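Local coordinates for molybdopterin-guanine dinucleotide biosynthesis protein B (PDB 4OYH) that probably binds GTP, hydrolyses it only weakly, and may act as an adapter in making and using the molybdopterin guanine dinucleotide cofactor, at residues Ile12-Gly17 and Tyr116-Ile121; Leu41-His46 and Cys105-Gly110. The protein carries 2 engineered substitutions. One frame throughout, in Å; residues are numbered along the deposited sequence.

In the fold
Both contacts are parallel strand pairings within one six-stranded sheet, and both are largely buried. Contact 1 joins the central strand 12-16 to 118-122, while contact 2 joins 105-109 to 41-46, the last strand on that side within the chain; 12-16 and 105-109 are themselves neighbours, so the two contacts meet side by side, with V15 N 2.7 Å from I108 O. Contact 1 is mostly valine and isoleucine, with a polar cluster of Q14, K118 and main-chain oxygens at its start. In contact 2 leucines and cysteines come first and the charged pair K45 and E109 last, and strand 41-46 continues the sheet into the second subunit.

Contact 1 (Ile12-Gly17 and Tyr116-Ile121); sequences IVQVVG and YPKVVI
Q14 and K118 are bridge partners on adjacent parallel strands, their side chains leaving the sheet on the same face, and the glutamine is worth following outward. Its CB packs on K118 CB at 3.7 Å. CG, turned anti to the carbonyl carbon (chi1 -46°), passes near P117 O and the CB of Y116. From there the chain runs out extended, alongside the lysine and pointing the same way, until CD lies against K118 CE. OE1 comes to 3.1 Å from K118 CE and sits at the edge of the Y116 ring, in its plane, where it takes a weak, bent bond from Y116 N (3.3 Å, 126° at the hydrogen). NE2 points to the loop after strand 105-109 and bonds F111 O, with a weaker bond to G110 O.

The lysine folds back at chi3 and chi4, which brings NZ to Y116 O at 2.7 Å, in the carbonyl plane; A114 O and V134 O are further acceptors, so main-chain oxygens grip the ammonium group. I12 CD1 lies over one face of the Y116 ring, 4.0 Å from its centroid and offset toward the rim, in a CH-pi contact.

Further along, V16 CG2 meets V120 CG2 at 3.6 Å. The backbones are laced by Q14 N to P117 O, V119 N to Q14 O, V16 N to V119 O and I121 N to V16 O. V15 and V119 occupy the other face, under helix 23-35. Strand 12-16 runs into G17 and the loop that follows, which probably binds GTP: the strand-loop-helix start of a P-loop NTPase fold.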
# COMPACT_ATOMS: atom_id res chain seq x y z
N ILE A 12 0.46 -15.07 -14.02
CA ILE A 12 1.24 -13.86 -14.11
C ILE A 12 1.52 -13.56 -15.58
O ILE A 12 2.04 -14.39 -16.30
CB ILE A 12 2.57 -13.97 -13.35
CG1 ILE A 12 2.29 -14.29 -11.88
CG2 ILE A 12 3.41 -12.68 -13.48
CD1 ILE A 12 3.52 -14.26 -10.97
N VAL A 13 1.15 -12.38 -16.01
CA VAL A 13 1.64 -11.89 -17.27
C VAL A 13 2.25 -10.52 -17.12
O VAL A 13 1.76 -9.66 -16.36
CB VAL A 13 0.56 -11.85 -18.31
CG1 VAL A 13 1.14 -11.46 -19.65
CG2 VAL A 13 -0.09 -13.22 -18.41
N GLN A 14 3.33 -10.31 -17.85
CA GLN A 14 3.95 -9.01 -17.85
C GLN A 14 3.78 -8.27 -19.19
O GLN A 14 3.57 -8.85 -20.26
CB GLN A 14 5.43 -9.13 -17.52
CG GLN A 14 5.80 -9.99 -16.38
CD GLN A 14 7.32 -10.08 -16.21
OE1 GLN A 14 7.90 -11.17 -16.13
NE2 GLN A 14 7.96 -8.94 -16.10
N VAL A 15 3.89 -6.96 -19.09
CA VAL A 15 3.99 -6.07 -20.25
C VAL A 15 5.27 -5.23 -20.16
O VAL A 15 5.51 -4.54 -19.17
CB VAL A 15 2.80 -5.13 -20.34
CG1 VAL A 15 2.95 -4.25 -21.57
CG2 VAL A 15 1.52 -5.94 -20.40
N VAL A 16 6.10 -5.37 -21.19
CA VAL A 16 7.38 -4.69 -21.25
C VAL A 16 7.51 -3.99 -22.59
O VAL A 16 6.96 -4.42 -23.59
CB VAL A 16 8.58 -5.64 -21.04
CG1 VAL A 16 8.41 -6.41 -19.79
CG2 VAL A 16 8.80 -6.52 -22.21
N GLY A 17 8.27 -2.90 -22.60
CA GLY A 17 8.30 -1.96 -23.72
C GLY A 17 8.93 -0.66 -23.22
O GLY A 17 8.74 -0.30 -22.07
N TYR A 116 8.59 -14.41 -15.94
CA TYR A 116 7.18 -14.71 -16.21
C TYR A 116 6.83 -14.43 -17.63
O TYR A 116 7.55 -13.71 -18.32
CB TYR A 116 6.28 -13.97 -15.24
CG TYR A 116 6.72 -14.26 -13.85
CD1 TYR A 116 6.41 -15.50 -13.25
CD2 TYR A 116 7.51 -13.37 -13.15
CE1 TYR A 116 6.85 -15.81 -11.97
CE2 TYR A 116 7.96 -13.66 -11.86
CZ TYR A 116 7.62 -14.90 -11.28
OH TYR A 116 8.04 -15.19 -10.01
N PRO A 117 5.77 -15.06 -18.11
CA PRO A 117 5.42 -14.84 -19.51
C PRO A 117 5.18 -13.35 -19.75
O PRO A 117 4.71 -12.69 -18.83
CB PRO A 117 4.14 -15.63 -19.71
CG PRO A 117 4.06 -16.56 -18.53
CD PRO A 117 4.79 -15.89 -17.41
N LYS A 118 5.47 -12.82 -20.92
CA LYS A 118 5.37 -11.40 -21.08
C LYS A 118 5.02 -11.05 -22.48
O LYS A 118 5.28 -11.79 -23.39
CB LYS A 118 6.65 -10.72 -20.67
CG LYS A 118 7.91 -11.38 -21.10
CD LYS A 118 9.09 -10.74 -20.42
CE LYS A 118 9.19 -11.07 -18.95
NZ LYS A 118 9.89 -12.35 -18.67
N VAL A 119 4.35 -9.92 -22.61
CA VAL A 119 4.00 -9.39 -23.91
C VAL A 119 4.96 -8.20 -24.13
O VAL A 119 5.18 -7.40 -23.21
CB VAL A 119 2.51 -9.03 -23.94
CG1 VAL A 119 2.20 -8.02 -25.01
CG2 VAL A 119 1.69 -10.31 -24.14
N VAL A 120 5.57 -8.14 -25.30
CA VAL A 120 6.57 -7.11 -25.62
C VAL A 120 5.94 -6.17 -26.63
O VAL A 120 5.45 -6.62 -27.65
CB VAL A 120 7.89 -7.70 -26.19
CG1 VAL A 120 8.87 -6.60 -26.60
CG2 VAL A 120 8.54 -8.60 -25.19
N ILE A 121 5.90 -4.88 -26.29
CA ILE A 121 5.51 -3.79 -27.19
C ILE A 121 6.75 -3.16 -27.83
O ILE A 121 7.65 -2.71 -27.14
CB ILE A 121 4.80 -2.65 -26.49
CG1 ILE A 121 3.94 -3.12 -25.33
CG2 ILE A 121 4.00 -1.84 -27.52
CD1 ILE A 121 2.84 -4.00 -25.69

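Contact 2 (Leu41-His46 and Cys105-Gly110); sequences LGCLKH and CLLIEG
This is a parallel strand pairing on one flank of the central sheet, where 41-46, one of the two outermost strands of the sheet within this chain, lies against 105-109. Five backbone bonds of 2.6 to 3.1 Å join them: G42 N to C105 O, L107 N to G42 O, L44 N to L107 O, E109 N to L44 O and H46 N to E109 O.

On the face under helix 23-35, L41 CD1 reaches across to the C105 SG at 3.5 Å and to the L107 N at 3.4 Å. L41 CG stands anti to its own amide nitrogen (chi1 161°), a turn that lets CD1 span three residues of the neighbouring strand. C43 SG follows, 4.3 Å from L107 CB. The other face, beneath helix 91-100, has L106 CD1 lying over the bare backbone of G42, 3.6 Å from its C, and 4.0 Å from L44 CB.

K45 and E109 run side by side in the same direction. The lysine's methylenes lie along the carboxylate, CE 3.8 Å from OE1, but its NZ stays 5.1 Å from E109 OE1, too far for a salt bridge. E109 OE1 instead makes a long, weak ion pair with K23 of the probable GTP site. With an alanine here in place of E109, K23 would probably lose this negative neighbour, and the K45 methylenes the chain they lie along.

Beyond C43-H46 a strand of the second subunit pairs in parallel. Strands 41-46 and 105-109 thus carry K45, H46 and E109 to the C-terminal end of a parallel sheet, the end where P-loop NTPases bind nucleotide.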
# COMPACT_ATOMS: atom_id res chain seq x y z
N LEU A 41 -7.86 -9.48 -10.38
CA LEU A 41 -6.55 -9.35 -10.95
C LEU A 41 -5.88 -8.10 -10.42
O LEU A 41 -6.48 -7.04 -10.37
CB LEU A 41 -6.68 -9.35 -12.47
CG LEU A 41 -5.55 -8.80 -13.35
CD1 LEU A 41 -4.37 -9.74 -13.51
CD2 LEU A 41 -6.15 -8.51 -14.66
N GLY A 42 -4.64 -8.25 -9.98
CA GLY A 42 -3.85 -7.16 -9.44
C GLY A 42 -3.02 -6.53 -10.54
O GLY A 42 -2.89 -7.06 -11.62
N CYS A 43 -2.44 -5.39 -10.24
CA CYS A 43 -1.60 -4.67 -11.17
C CYS A 43 -0.39 -4.11 -10.44
O CYS A 43 -0.48 -3.58 -9.32
CB CYS A 43 -2.39 -3.54 -11.86
SG CYS A 43 -1.67 -3.15 -13.46
N LEU A 44 0.75 -4.28 -11.06
CA LEU A 44 2.02 -3.86 -10.46
C LEU A 44 2.91 -3.23 -11.54
O LEU A 44 3.13 -3.77 -12.65
CB LEU A 44 2.70 -5.01 -9.76
CG LEU A 44 4.11 -4.69 -9.23
CD1 LEU A 44 4.04 -3.76 -8.07
CD2 LEU A 44 4.89 -5.96 -8.84
N LYS A 45 3.34 -2.03 -11.21
CA LYS A 45 4.18 -1.23 -12.08
C LYS A 45 5.51 -1.07 -11.42
O LYS A 45 5.57 -0.64 -10.26
CB LYS A 45 3.53 0.14 -12.36
CG LYS A 45 4.46 1.14 -13.00
CD LYS A 45 3.71 2.39 -13.47
CE LYS A 45 4.66 3.46 -13.98
NZ LYS A 45 4.32 4.81 -13.44
N HIS A 46 6.59 -1.46 -12.10
CA HIS A 46 7.95 -1.11 -11.66
C HIS A 46 8.30 0.32 -12.07
O HIS A 46 8.00 0.75 -13.18
CB HIS A 46 8.98 -2.05 -12.27
CG HIS A 46 10.33 -1.98 -11.62
ND1 HIS A 46 10.51 -1.92 -10.26
CD2 HIS A 46 11.56 -1.97 -12.17
CE1 HIS A 46 11.80 -1.87 -9.99
NE2 HIS A 46 12.46 -1.89 -11.13
N CYS A 105 -4.61 -13.36 -9.66
CA CYS A 105 -3.60 -13.31 -10.70
C CYS A 105 -2.99 -11.91 -10.77
O CYS A 105 -3.38 -11.03 -10.02
CB CYS A 105 -4.21 -13.71 -12.04
SG CYS A 105 -5.69 -12.79 -12.47
N LEU A 106 -2.03 -11.72 -11.66
CA LEU A 106 -1.28 -10.47 -11.63
C LEU A 106 -0.75 -10.04 -12.99
O LEU A 106 -0.13 -10.81 -13.74
CB LEU A 106 -0.15 -10.59 -10.62
CG LEU A 106 0.83 -9.42 -10.53
CD1 LEU A 106 0.14 -8.11 -10.02
CD2 LEU A 106 1.98 -9.82 -9.66
N LEU A 107 -1.08 -8.78 -13.30
CA LEU A 107 -0.57 -8.04 -14.44
C LEU A 107 0.58 -7.18 -13.97
O LEU A 107 0.42 -6.39 -13.04
CB LEU A 107 -1.65 -7.12 -15.04
CG LEU A 107 -1.95 -7.09 -16.54
CD1 LEU A 107 -2.55 -5.77 -16.92
CD2 LEU A 107 -0.78 -7.38 -17.38
N ILE A 108 1.75 -7.35 -14.58
CA ILE A 108 2.91 -6.52 -14.21
C ILE A 108 3.32 -5.63 -15.39
O ILE A 108 3.49 -6.13 -16.51
CB ILE A 108 4.10 -7.38 -13.80
CG1 ILE A 108 3.66 -8.42 -12.75
CG2 ILE A 108 5.22 -6.48 -13.35
CD1 ILE A 108 4.76 -9.01 -11.94
N GLU A 109 3.47 -4.32 -15.15
CA GLU A 109 4.16 -3.45 -16.10
C GLU A 109 5.65 -3.39 -15.71
O GLU A 109 5.98 -2.97 -14.61
CB GLU A 109 3.51 -2.05 -16.11
CG GLU A 109 4.30 -0.94 -16.82
CD GLU A 109 3.50 0.38 -16.94
OE1 GLU A 109 4.11 1.43 -17.20
OE2 GLU A 109 2.26 0.37 -16.80
N GLY A 110 6.57 -3.80 -16.61
CA GLY A 110 8.02 -3.76 -16.29
C GLY A 110 8.66 -5.05 -15.72
O GLY A 110 8.14 -6.12 -16.00